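Decapping nuclease RAI1 (Candida albicans, PDB 5BUD) removes NAD caps, 5' diphosphate from triphosphorylated RNA and methylguanosine caps using divalent metal ions, and stabilises and stimulates the exoribonuclease RAT1. Local coordinates at residues Glu168-Lys173 and Leu246-Ile251; Phe174-Thr179 and Asn196-Asn201; Leu123-Phe128 and Leu132-Asp137; Thr338-Lys343 and Phe360-Thr365. All coordinates share one frame; numbering follows the deposited sequence.

Contact 1: Glu168-Lys173 and Leu246-Ile251. With MN (manganese (II) ion), chain E; nucleotides of chain C.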
# COMPACT_ATOMS: atom_id res chain seq x y z
N GLU A 168 -14.74 9.09 -2.22
CA GLU A 168 -14.03 8.22 -1.27
C GLU A 168 -14.80 6.94 -1.04
O GLU A 168 -14.22 5.85 -0.93
CB GLU A 168 -13.73 8.96 0.05
CG GLU A 168 -12.59 9.95 -0.12
CD GLU A 168 -12.40 10.97 1.00
OE1 GLU A 168 -11.55 11.87 0.81
OE2 GLU A 168 -13.06 10.90 2.05
N TYR A 169 -16.11 7.05 -0.99
CA TYR A 169 -16.96 5.90 -0.73
C TYR A 169 -17.00 4.99 -1.94
O TYR A 169 -17.00 3.77 -1.84
CB TYR A 169 -18.36 6.39 -0.39
CG TYR A 169 -19.37 5.32 -0.35
CD1 TYR A 169 -19.46 4.47 0.74
CD2 TYR A 169 -20.27 5.15 -1.39
CE1 TYR A 169 -20.42 3.48 0.78
CE2 TYR A 169 -21.22 4.17 -1.36
CZ TYR A 169 -21.28 3.33 -0.27
OH TYR A 169 -22.24 2.35 -0.25
N VAL A 170 -16.98 5.62 -3.12
CA VAL A 170 -17.06 4.89 -4.38
C VAL A 170 -16.03 3.78 -4.43
O VAL A 170 -16.33 2.69 -4.89
CB VAL A 170 -16.93 5.88 -5.56
CG1 VAL A 170 -16.46 5.20 -6.84
CG2 VAL A 170 -18.26 6.61 -5.80
N GLY A 171 -14.80 4.07 -4.02
CA GLY A 171 -13.70 3.07 -4.07
C GLY A 171 -14.05 1.80 -3.33
O GLY A 171 -13.77 0.68 -3.78
N TYR A 172 -14.60 1.96 -2.14
CA TYR A 172 -15.02 0.81 -1.32
C TYR A 172 -16.27 0.15 -1.86
O TYR A 172 -16.40 -1.06 -1.81
CB TYR A 172 -15.27 1.28 0.12
CG TYR A 172 -14.04 1.82 0.80
CD1 TYR A 172 -12.90 1.02 0.99
CD2 TYR A 172 -14.00 3.12 1.24
CE1 TYR A 172 -11.77 1.52 1.61
CE2 TYR A 172 -12.89 3.63 1.87
CZ TYR A 172 -11.78 2.83 2.05
OH TYR A 172 -10.71 3.39 2.69
N LYS A 173 -17.19 0.92 -2.42
CA LYS A 173 -18.40 0.34 -3.00
C LYS A 173 -18.05 -0.55 -4.19
O LYS A 173 -18.62 -1.63 -4.39
CB LYS A 173 -19.36 1.46 -3.45
CG LYS A 173 -20.66 0.97 -4.10
CD LYS A 173 -21.63 0.29 -3.14
CE LYS A 173 -22.99 0.11 -3.83
NZ LYS A 173 -23.92 -0.69 -2.99
N LEU A 246 -7.79 -3.37 -6.97
CA LEU A 246 -8.92 -2.64 -7.52
C LEU A 246 -8.71 -1.14 -7.40
O LEU A 246 -8.15 -0.66 -6.43
CB LEU A 246 -10.25 -3.06 -6.84
CG LEU A 246 -10.52 -4.56 -6.94
CD1 LEU A 246 -11.83 -4.91 -6.26
CD2 LEU A 246 -10.60 -5.05 -8.39
N LYS A 247 -9.15 -0.41 -8.41
CA LYS A 247 -9.14 1.06 -8.39
C LYS A 247 -10.38 1.55 -9.09
O LYS A 247 -10.98 0.82 -9.88
CB LYS A 247 -7.91 1.61 -9.17
CG LYS A 247 -6.55 1.16 -8.66
CD LYS A 247 -6.20 1.86 -7.37
CE LYS A 247 -4.82 1.48 -6.90
NZ LYS A 247 -4.74 1.82 -5.45
N THR A 248 -10.74 2.79 -8.82
CA THR A 248 -11.75 3.49 -9.60
C THR A 248 -11.18 4.79 -10.13
O THR A 248 -10.28 5.37 -9.54
CB THR A 248 -13.06 3.77 -8.84
OG1 THR A 248 -12.81 4.64 -7.72
CG2 THR A 248 -13.69 2.49 -8.34
N SER A 249 -11.69 5.23 -11.28
CA SER A 249 -11.36 6.52 -11.83
C SER A 249 -12.52 7.07 -12.65
O SER A 249 -13.39 6.33 -13.06
CB SER A 249 -10.16 6.44 -12.75
OG SER A 249 -9.50 7.68 -12.72
N ARG A 250 -12.52 8.38 -12.87
CA ARG A 250 -13.49 8.96 -13.79
C ARG A 250 -13.16 8.54 -15.21
O ARG A 250 -12.00 8.42 -15.56
CB ARG A 250 -13.51 10.49 -13.70
CG ARG A 250 -14.71 11.08 -14.41
CD ARG A 250 -14.54 12.56 -14.74
NE ARG A 250 -15.44 12.97 -15.82
CZ ARG A 250 -15.50 14.20 -16.32
NH1 ARG A 250 -14.74 15.17 -15.83
NH2 ARG A 250 -16.35 14.47 -17.30
N ILE A 251 -14.17 8.29 -16.02
CA ILE A 251 -13.97 8.12 -17.48
C ILE A 251 -13.15 9.32 -18.00
O ILE A 251 -13.17 10.41 -17.42
CB ILE A 251 -15.31 7.92 -18.27
CG1 ILE A 251 -16.44 8.83 -17.80
CG2 ILE A 251 -15.84 6.52 -18.11
CD1 ILE A 251 -16.13 10.31 -17.86
MN MN E . -7.66 -0.93 -4.27
OP3 U C 1 -5.36 1.69 -2.19
P U C 1 -6.70 1.15 -2.56
OP1 U C 1 -7.02 1.36 -4.00
OP2 U C 1 -6.91 -0.24 -2.02
O5' U C 1 -7.67 2.10 -1.71
C5' U C 1 -9.00 1.64 -1.40
C4' U C 1 -9.99 2.79 -1.37
O4' U C 1 -9.85 3.51 -0.13
C3' U C 1 -9.87 3.87 -2.44
O3' U C 1 -10.45 3.44 -3.67
C2' U C 1 -10.66 4.99 -1.79
O2' U C 1 -12.05 4.76 -1.79
C1' U C 1 -10.21 4.87 -0.33
N1 U C 1 -9.06 5.72 0.01
C2 U C 1 -9.33 7.04 0.28
O2 U C 1 -10.45 7.50 0.27
N3 U C 1 -8.23 7.80 0.61
C4 U C 1 -6.92 7.38 0.67
O4 U C 1 -6.04 8.19 0.98
C5 U C 1 -6.71 6.00 0.36
C6 U C 1 -7.76 5.24 0.04
P U C 2 -10.04 4.09 -5.09
OP1 U C 2 -10.93 3.49 -6.13
OP2 U C 2 -8.57 3.95 -5.25
O5' U C 2 -10.30 5.65 -4.93
C5' U C 2 -11.61 6.23 -4.91
C4' U C 2 -11.54 7.69 -4.52
O4' U C 2 -10.92 7.85 -3.21
C3' U C 2 -10.73 8.62 -5.41
O3' U C 2 -11.48 8.91 -6.58
C2' U C 2 -10.54 9.81 -4.47
O2' U C 2 -11.74 10.54 -4.28
C1' U C 2 -10.23 9.09 -3.16
N1 U C 2 -8.80 8.84 -2.93
C2 U C 2 -8.05 9.88 -2.41
O2 U C 2 -8.52 10.98 -2.17
N3 U C 2 -6.72 9.60 -2.22
C4 U C 2 -6.08 8.40 -2.47
O4 U C 2 -4.88 8.29 -2.22
C5 U C 2 -6.93 7.37 -2.98
C6 U C 2 -8.23 7.61 -3.18
P U C 4 -13.35 14.42 -10.57
OP1 U C 4 -14.33 15.54 -10.57
OP2 U C 4 -13.81 13.03 -10.47
O5' U C 4 -12.44 14.57 -11.86
C5' U C 4 -11.96 15.86 -12.26
C4' U C 4 -12.10 16.00 -13.76
O4' U C 4 -11.17 16.99 -14.25
C3' U C 4 -11.69 14.75 -14.49
O3' U C 4 -12.24 14.80 -15.80
C2' U C 4 -10.17 14.85 -14.39
O2' U C 4 -9.43 13.99 -15.23
C1' U C 4 -9.97 16.36 -14.64
N1 U C 4 -8.86 16.95 -13.87
C2 U C 4 -7.71 16.20 -13.71
O2 U C 4 -7.58 15.08 -14.18
N3 U C 4 -6.72 16.81 -12.98
C4 U C 4 -6.76 18.06 -12.40
O4 U C 4 -5.78 18.47 -11.77
C5 U C 4 -7.98 18.78 -12.61
C6 U C 4 -8.97 18.21 -13.32
O HOH W 1 -9.79 -0.72 -4.00
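Gly171, on helix 158-178, and Thr248, on strand 243-250, are the backbone positions that come nearest each other here, their CA atoms 5.9 Å apart. Direct protein contact is small, about 99 Å² in all: its closest approach is Val170 CG1, anti to its own N (chi1 157°), to Thr248 OG1 at 3.8 Å, and Gly171 CA also lies near that hydroxyl. RNA of chain C fills the cleft between helix and strand. The carbonyl O of Leu246 binds manganese, and OP1 and OP2 of U1 chelate the same ion; water 1, Glu245 and Asp226 complete the site. Lys247 folds at chi2, so that NZ arrives 2.7 Å from U1 OP1, the oxygen that also binds the manganese; NZ is also hydrogen-bonded to Glu245 and Gln271. Glu245 and Lys247 on strand 243-250 match the (D/E)XK part of the PD-(D/E)XK nuclease motif. Thr248 OG1 sits between its N and carbonyl carbon (chi1 63°) and donates to U2 OP1 over 2.7 Å, while the Thr248 N bond to that oxygen is weak (130° at the hydrogen). From the helix, Glu168 O accepts a hydrogen bond from U1 O2' at 2.6 Å. Gly171 lets the ribose come close, with CA only 3.3 Å from U1 O2', and the Tyr172 ring lies with one face under the sugar, C4' being 3.7 Å above its plane. With the metal and Lys247 NZ both on U1 OP1, the negative charge of the 5' phosphate is probably well compensated, and the 2'-OH bond is consistent with an RNA substrate.

Contact 2: Phe174-Thr179 and Asn196-Asn201. With MN (manganese (II) ion), chain G.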
# COMPACT_ATOMS: atom_id res chain seq x y z
N PHE A 174 -17.08 -0.10 -4.99
CA PHE A 174 -16.64 -0.87 -6.12
C PHE A 174 -16.08 -2.22 -5.68
O PHE A 174 -16.40 -3.25 -6.28
CB PHE A 174 -15.60 -0.08 -6.95
CG PHE A 174 -15.11 -0.81 -8.15
CD1 PHE A 174 -15.97 -1.14 -9.19
CD2 PHE A 174 -13.77 -1.16 -8.27
CE1 PHE A 174 -15.51 -1.83 -10.31
CE2 PHE A 174 -13.29 -1.84 -9.40
CZ PHE A 174 -14.17 -2.19 -10.41
N GLU A 175 -15.27 -2.21 -4.62
CA GLU A 175 -14.75 -3.44 -4.07
C GLU A 175 -15.88 -4.37 -3.65
O GLU A 175 -15.81 -5.57 -3.85
CB GLU A 175 -13.86 -3.20 -2.85
CG GLU A 175 -12.55 -2.47 -3.09
CD GLU A 175 -11.83 -2.17 -1.78
OE1 GLU A 175 -12.28 -2.69 -0.74
OE2 GLU A 175 -10.85 -1.41 -1.75
N THR A 176 -16.91 -3.78 -3.06
CA THR A 176 -18.05 -4.54 -2.56
C THR A 176 -18.84 -5.17 -3.71
O THR A 176 -19.17 -6.33 -3.63
CB THR A 176 -18.95 -3.64 -1.68
OG1 THR A 176 -18.16 -3.12 -0.60
CG2 THR A 176 -20.13 -4.41 -1.13
N ILE A 177 -19.12 -4.42 -4.77
CA ILE A 177 -19.94 -4.94 -5.88
C ILE A 177 -19.16 -5.78 -6.90
O ILE A 177 -19.77 -6.53 -7.66
CB ILE A 177 -20.84 -3.86 -6.51
CG1 ILE A 177 -20.05 -2.71 -7.16
CG2 ILE A 177 -21.74 -3.28 -5.44
CD1 ILE A 177 -19.52 -3.00 -8.55
N ALA A 178 -17.83 -5.76 -6.83
CA ALA A 178 -16.96 -6.50 -7.77
C ALA A 178 -16.37 -7.78 -7.23
O ALA A 178 -15.70 -8.51 -7.97
CB ALA A 178 -15.84 -5.59 -8.28
N THR A 179 -16.62 -8.09 -5.95
CA THR A 179 -16.05 -9.28 -5.35
C THR A 179 -17.11 -10.13 -4.62
O THR A 179 -18.18 -9.64 -4.27
CB THR A 179 -14.97 -8.92 -4.31
OG1 THR A 179 -15.59 -8.26 -3.18
CG2 THR A 179 -13.86 -8.03 -4.93
N ASN A 196 -25.15 -5.46 -4.37
CA ASN A 196 -25.46 -4.04 -4.51
C ASN A 196 -26.25 -3.51 -3.31
O ASN A 196 -26.35 -2.30 -3.14
CB ASN A 196 -26.24 -3.80 -5.81
CG ASN A 196 -26.15 -2.36 -6.31
OD1 ASN A 196 -25.24 -1.60 -5.93
ND2 ASN A 196 -27.08 -1.97 -7.19
N LYS A 197 -26.81 -4.39 -2.49
CA LYS A 197 -27.53 -3.95 -1.28
C LYS A 197 -26.71 -4.13 -0.00
O LYS A 197 -27.07 -3.62 1.04
CB LYS A 197 -28.85 -4.71 -1.13
CG LYS A 197 -29.89 -4.34 -2.19
CD LYS A 197 -31.00 -5.39 -2.27
CE LYS A 197 -32.01 -5.07 -3.36
NZ LYS A 197 -32.82 -3.85 -3.10
N LYS A 198 -25.60 -4.86 -0.09
CA LYS A 198 -24.76 -5.10 1.09
C LYS A 198 -24.24 -3.77 1.64
O LYS A 198 -23.91 -2.86 0.88
CB LYS A 198 -23.60 -6.02 0.68
CG LYS A 198 -22.87 -6.69 1.81
CD LYS A 198 -21.58 -7.32 1.32
CE LYS A 198 -21.79 -8.27 0.16
NZ LYS A 198 -20.60 -9.15 -0.04
N VAL A 199 -24.21 -3.65 2.97
CA VAL A 199 -23.63 -2.51 3.66
C VAL A 199 -22.13 -2.48 3.40
O VAL A 199 -21.45 -3.47 3.60
CB VAL A 199 -23.85 -2.62 5.19
CG1 VAL A 199 -23.02 -1.59 5.93
CG2 VAL A 199 -25.32 -2.45 5.54
N VAL A 200 -21.62 -1.34 2.95
CA VAL A 200 -20.20 -1.22 2.66
C VAL A 200 -19.46 -0.82 3.95
O VAL A 200 -19.92 0.06 4.69
CB VAL A 200 -19.95 -0.16 1.59
CG1 VAL A 200 -18.45 0.08 1.43
CG2 VAL A 200 -20.59 -0.59 0.27
N ASN A 201 -18.34 -1.48 4.21
CA ASN A 201 -17.42 -1.11 5.28
C ASN A 201 -15.97 -1.08 4.78
O ASN A 201 -15.63 -1.75 3.79
CB ASN A 201 -17.53 -2.08 6.47
CG ASN A 201 -16.83 -3.40 6.25
OD1 ASN A 201 -15.62 -3.51 6.44
ND2 ASN A 201 -17.58 -4.43 5.89
MN MN G . -11.14 -3.10 1.11
O HOH W 2 -18.96 -8.29 -1.74
O HOH W 3 -17.77 -3.67 2.13
O HOH W 4 -13.02 -2.14 1.93
O HOH W 5 -12.36 -5.11 1.54
O HOH W 6 -9.91 -3.05 3.17
O HOH W 7 -9.45 -4.45 0.07
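Thr176 and Ile177, near the end of helix 158-178, carry the meeting with the loop Asn196-Asn201. In sequence order, Phe174 packs on Thr248 of strand 243-250. Glu175 points its extended chain to manganese, which OE1 binds at 2.2 Å; the four other ligands are waters 4 to 7, and water 4 also donates to Asn201 O at 3.2 Å, tying the loop to the hydrated ion. Thr176 faces the loop. Its CG2 stands anti to the backbone N and meets Lys198 CD at 4.1 Å, whereas OG1 is turned beside that N (chi1 -58°), where it bonds to Tyr172 O and lies 3.6 Å from Val200 CG2. Water 3 bridges the segments as well, donating to Thr176 OG1 and accepting from Asn201 N. Ile177 runs alongside Asn196, CG2 resting 3.9 Å from Asn196 CA. Thr179 OG1 reaches Glu175 O at 2.8 Å, a bond back across one turn to the backbone of the metal ligand. Water 2 links three more groups: it donates to the carbonyl oxygens of Thr176 and Thr179, and it also accepts from Lys198 NZ, at a distance short enough to be doubtful. This is a solvent-mediated joint of helix and loop, set beside the glutamate that the helix supplies to the divalent-metal site of this PD-(D/E)XK nuclease.

Contact 3: Leu123-Phe128 and Leu132-Asp137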
# COMPACT_ATOMS: atom_id res chain seq x y z
N LEU A 123 9.26 9.28 8.25
CA LEU A 123 9.28 7.91 8.77
C LEU A 123 10.22 7.81 9.99
O LEU A 123 11.03 8.70 10.24
CB LEU A 123 9.81 6.96 7.71
CG LEU A 123 9.16 7.13 6.33
CD1 LEU A 123 9.92 6.33 5.28
CD2 LEU A 123 7.69 6.76 6.40
N TYR A 124 10.07 6.73 10.74
CA TYR A 124 10.95 6.37 11.83
C TYR A 124 11.62 5.06 11.46
O TYR A 124 10.96 4.17 10.93
CB TYR A 124 10.12 6.22 13.12
CG TYR A 124 9.68 7.51 13.76
CD1 TYR A 124 10.60 8.49 14.15
CD2 TYR A 124 8.33 7.73 14.03
CE1 TYR A 124 10.16 9.67 14.77
CE2 TYR A 124 7.90 8.89 14.65
CZ TYR A 124 8.80 9.84 15.03
OH TYR A 124 8.29 10.96 15.63
N VAL A 125 12.94 4.98 11.67
CA VAL A 125 13.74 3.77 11.48
C VAL A 125 14.30 3.28 12.83
O VAL A 125 15.04 4.03 13.52
CB VAL A 125 14.93 4.04 10.57
CG1 VAL A 125 15.69 2.78 10.29
CG2 VAL A 125 14.48 4.69 9.28
N VAL A 126 14.01 2.04 13.17
CA VAL A 126 14.37 1.49 14.47
C VAL A 126 15.14 0.19 14.23
O VAL A 126 14.56 -0.79 13.78
CB VAL A 126 13.12 1.24 15.34
CG1 VAL A 126 13.50 0.60 16.68
CG2 VAL A 126 12.33 2.53 15.56
N PRO A 127 16.45 0.19 14.49
CA PRO A 127 17.22 -1.05 14.37
C PRO A 127 16.97 -1.97 15.55
O PRO A 127 16.97 -1.52 16.73
CB PRO A 127 18.68 -0.57 14.39
CG PRO A 127 18.63 0.91 14.23
CD PRO A 127 17.32 1.35 14.77
N PHE A 128 16.78 -3.26 15.25
CA PHE A 128 16.54 -4.26 16.30
C PHE A 128 16.78 -5.66 15.78
O PHE A 128 16.29 -6.04 14.72
CB PHE A 128 15.12 -4.14 16.88
CG PHE A 128 14.80 -5.18 17.90
CD1 PHE A 128 13.99 -6.26 17.59
CD2 PHE A 128 15.40 -5.14 19.16
CE1 PHE A 128 13.74 -7.25 18.52
CE2 PHE A 128 15.15 -6.13 20.09
CZ PHE A 128 14.33 -7.20 19.77
N LEU A 132 16.08 -3.52 10.35
CA LEU A 132 15.50 -2.18 10.39
C LEU A 132 14.00 -2.26 10.29
O LEU A 132 13.45 -2.76 9.30
CB LEU A 132 15.98 -1.37 9.21
CG LEU A 132 17.45 -1.04 9.10
CD1 LEU A 132 17.59 -0.08 7.95
CD2 LEU A 132 18.00 -0.43 10.38
N PHE A 133 13.34 -1.78 11.33
CA PHE A 133 11.92 -1.68 11.39
C PHE A 133 11.54 -0.24 11.02
O PHE A 133 12.03 0.73 11.65
CB PHE A 133 11.43 -2.07 12.80
CG PHE A 133 11.65 -3.52 13.10
CD1 PHE A 133 10.69 -4.46 12.78
CD2 PHE A 133 12.86 -3.96 13.65
CE1 PHE A 133 10.90 -5.81 13.04
CE2 PHE A 133 13.07 -5.31 13.91
CZ PHE A 133 12.09 -6.23 13.60
N ILE A 134 10.70 -0.09 9.99
CA ILE A 134 10.38 1.22 9.45
C ILE A 134 8.87 1.46 9.48
O ILE A 134 8.10 0.64 9.00
CB ILE A 134 10.98 1.41 8.03
CG1 ILE A 134 12.50 1.23 8.02
CG2 ILE A 134 10.70 2.81 7.51
CD1 ILE A 134 13.14 1.37 6.64
N LYS A 135 8.47 2.57 10.11
CA LYS A 135 7.10 2.95 10.19
C LYS A 135 6.97 4.42 9.95
O LYS A 135 7.96 5.18 9.97
CB LYS A 135 6.46 2.60 11.56
CG LYS A 135 6.68 3.63 12.65
CD LYS A 135 6.08 3.22 13.99
CE LYS A 135 4.57 3.29 14.01
NZ LYS A 135 4.12 4.68 14.16
N SER A 136 5.75 4.82 9.67
CA SER A 136 5.48 6.21 9.38
C SER A 136 5.33 6.97 10.68
O SER A 136 4.95 6.40 11.73
CB SER A 136 4.18 6.32 8.57
OG SER A 136 3.97 7.68 8.19
N ASP A 137 5.61 8.26 10.60
CA ASP A 137 5.31 9.17 11.67
C ASP A 137 3.81 9.41 11.70
O ASP A 137 3.28 10.27 10.97
CB ASP A 137 6.13 10.44 11.51
CG ASP A 137 5.94 11.42 12.66
OD1 ASP A 137 4.88 11.44 13.33
OD2 ASP A 137 6.87 12.19 12.85
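Tyr124 with Lys135 and Val126 with Phe133 are the two hydrogen-bonded pairs of this antiparallel ladder, whose strand axes run at 158°. The straightest bond is Tyr124 N to Lys135 O, 2.7 Å with 172° at the hydrogen; Lys135 N returns to Tyr124 O. In the next hydrogen-bonded pair Val126 N meets Phe133 O at 2.8 Å, but Phe133 N approaches Val126 O from 36° above the carbonyl plane. Between these pairs Ile134 CA makes a CA-H...O contact of 3.4 Å with Tyr124 O. Side chains then separate by face. Val125, Pro127, Leu132 and Ile134 share one: Leu132 CD2 reaches across to Val125 CG1 at 4.0 Å, and Val125 CG2 stands alongside Ile134 CG1. The other carries Tyr124, Val126, Phe133 and Lys135. There the Phe133 ring, set by CG beside its backbone N, directs its edge at the last residue of the first strand, CE2 lying 3.4 Å from Phe128 O in the ring plane. Farther out, Phe78, Leu82 and Phe383 pack round Phe133, while Leu373 of helix 367-377 lies on Tyr124 and Val126. Lys135 NZ bonds to Ser136 O and forms a salt bridge with Asp138. Asp137, whose CB is 3.9 Å from Tyr124 CE2, is the N-cap of helix 138-155, with OD1 taking Leu140 N. The two strands form a beta hairpin whose second arm leads straight into a capped helix.

Contact 4: Thr338-Lys343 and Phe360-Thr365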
# COMPACT_ATOMS: atom_id res chain seq x y z
N THR A 338 23.37 0.27 4.33
CA THR A 338 24.82 0.40 4.61
C THR A 338 25.16 1.57 5.54
O THR A 338 26.30 1.70 5.98
CB THR A 338 25.61 0.53 3.28
OG1 THR A 338 25.11 1.64 2.54
CG2 THR A 338 25.43 -0.72 2.43
N THR A 339 24.18 2.42 5.83
CA THR A 339 24.38 3.64 6.58
C THR A 339 24.06 3.43 8.05
O THR A 339 24.77 3.95 8.89
CB THR A 339 23.50 4.79 6.01
OG1 THR A 339 24.12 5.31 4.83
CG2 THR A 339 23.30 5.93 7.00
N VAL A 340 22.95 2.75 8.34
CA VAL A 340 22.50 2.62 9.71
C VAL A 340 23.12 1.33 10.25
O VAL A 340 23.10 0.30 9.57
CB VAL A 340 20.96 2.54 9.80
CG1 VAL A 340 20.50 2.60 11.26
CG2 VAL A 340 20.30 3.68 9.04
N ASP A 341 23.67 1.40 11.47
CA ASP A 341 24.23 0.22 12.16
C ASP A 341 23.09 -0.60 12.72
O ASP A 341 22.47 -0.19 13.69
CB ASP A 341 25.19 0.64 13.27
CG ASP A 341 25.79 -0.55 14.03
OD1 ASP A 341 25.50 -1.72 13.72
OD2 ASP A 341 26.58 -0.30 14.95
N LYS A 342 22.82 -1.75 12.11
CA LYS A 342 21.66 -2.57 12.48
C LYS A 342 21.79 -3.23 13.85
O LYS A 342 20.80 -3.68 14.42
CB LYS A 342 21.38 -3.63 11.41
CG LYS A 342 21.01 -3.02 10.06
CD LYS A 342 20.28 -3.97 9.12
CE LYS A 342 21.17 -4.56 8.05
NZ LYS A 342 21.78 -3.52 7.17
N LYS A 343 23.00 -3.26 14.37
CA LYS A 343 23.29 -3.89 15.65
C LYS A 343 23.22 -2.90 16.82
O LYS A 343 23.20 -3.31 17.99
CB LYS A 343 24.67 -4.57 15.56
CG LYS A 343 24.71 -5.67 14.51
CD LYS A 343 25.98 -5.61 13.67
CE LYS A 343 26.36 -6.97 13.10
NZ LYS A 343 27.61 -6.90 12.30
N PHE A 360 16.72 14.56 1.37
CA PHE A 360 16.36 13.22 1.79
C PHE A 360 17.39 12.84 2.86
O PHE A 360 18.54 12.62 2.54
CB PHE A 360 16.43 12.27 0.60
CG PHE A 360 15.72 10.97 0.82
CD1 PHE A 360 14.34 10.87 0.59
CD2 PHE A 360 16.40 9.85 1.28
CE1 PHE A 360 13.67 9.68 0.80
CE2 PHE A 360 15.73 8.66 1.51
CZ PHE A 360 14.37 8.57 1.26
N THR A 361 16.95 12.80 4.13
CA THR A 361 17.86 12.74 5.25
C THR A 361 17.49 11.76 6.37
O THR A 361 16.33 11.47 6.62
CB THR A 361 17.99 14.13 5.93
OG1 THR A 361 16.75 14.47 6.56
CG2 THR A 361 18.37 15.19 4.90
N LEU A 362 18.53 11.32 7.07
CA LEU A 362 18.43 10.45 8.19
C LEU A 362 19.07 11.18 9.38
O LEU A 362 20.23 11.59 9.31
CB LEU A 362 19.23 9.20 7.86
CG LEU A 362 18.85 7.78 8.24
CD1 LEU A 362 17.36 7.54 8.18
CD2 LEU A 362 19.64 6.84 7.34
N SER A 363 18.31 11.38 10.44
CA SER A 363 18.85 12.01 11.64
C SER A 363 18.40 11.24 12.88
O SER A 363 17.35 10.60 12.86
CB SER A 363 18.44 13.50 11.71
OG SER A 363 17.04 13.67 11.59
N GLU A 364 19.18 11.32 13.94
CA GLU A 364 18.87 10.61 15.15
C GLU A 364 17.68 11.24 15.84
O GLU A 364 17.56 12.47 15.91
CB GLU A 364 20.09 10.67 16.09
CG GLU A 364 20.12 9.67 17.22
CD GLU A 364 21.37 9.85 18.08
OE1 GLU A 364 22.48 10.04 17.51
OE2 GLU A 364 21.24 9.82 19.32
N THR A 365 16.79 10.40 16.36
CA THR A 365 15.70 10.89 17.17
C THR A 365 16.17 11.29 18.58
O THR A 365 17.26 10.93 19.02
CB THR A 365 14.58 9.85 17.35
OG1 THR A 365 15.09 8.76 18.13
CG2 THR A 365 14.07 9.34 16.00
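Lys343 N donates to Asp341 OD1 at 3.0 Å, 153° at the hydrogen, closing an Asx turn just after Val340, the residue that meets Leu362 across the contact. The oxygen is approached from 50° above its carboxylate plane. This turn opens the connection from helix 322-339 toward strand 349-354, which pairs antiparallel with strand 359-364, and the contact sets the end of the helix against the second of these two adjacent strands. Thr339 is the final helical residue, and Val340 leaves helical geometry with psi at 134°. The two backbones stay well apart, 9.0 Å between the CA atoms of Val340 and Leu362, and side chains alone bridge the gap, burying about 86 Å². Leu362 is the sole reach from the strand: CD2 touches two methyls of the other segment. Val340 crosses it at about a right angle, while Thr339 comes tip to tip, its CG2 3.8 Å from Leu362 CD2. Thr339 presents that methyl because CG2 is anti to the backbone N, which leaves OG1 turned back along the helix to a weak bond with Trp335 O. Trp335 and Leu336 of the same helix and Leu351 of the neighbouring strand also touch Leu362, and Phe360, two residues earlier, meets Trp328 edge-to-face. The patch is wholly apolar where it closes, and its tightest point is Val340 CG2 against Leu362 CD2 at 3.6 Å.

The four contacts fall into two pairs on opposite sides of the chain centre. Contacts 1 and 2 share helix 158-178 and touch, with Lys173 NZ of the first bonded to Asn196 O of the second; contact 1 is buried under RNA and metal, contact 2 only partly buried and rich in water. Contacts 3 and 4 lie with centres about 10 Å apart, joined where Pro127 packs on Val340 and Lys342. Contact 3, almost entirely buried, is an antiparallel strand pair held by four backbone bonds and side-chain packing; contact 4, farthest from the chain centre, relies on methyls and is mostly buried, although Thr339 is partly exposed. Polar and metal chemistry thus concentrates at the nuclease site.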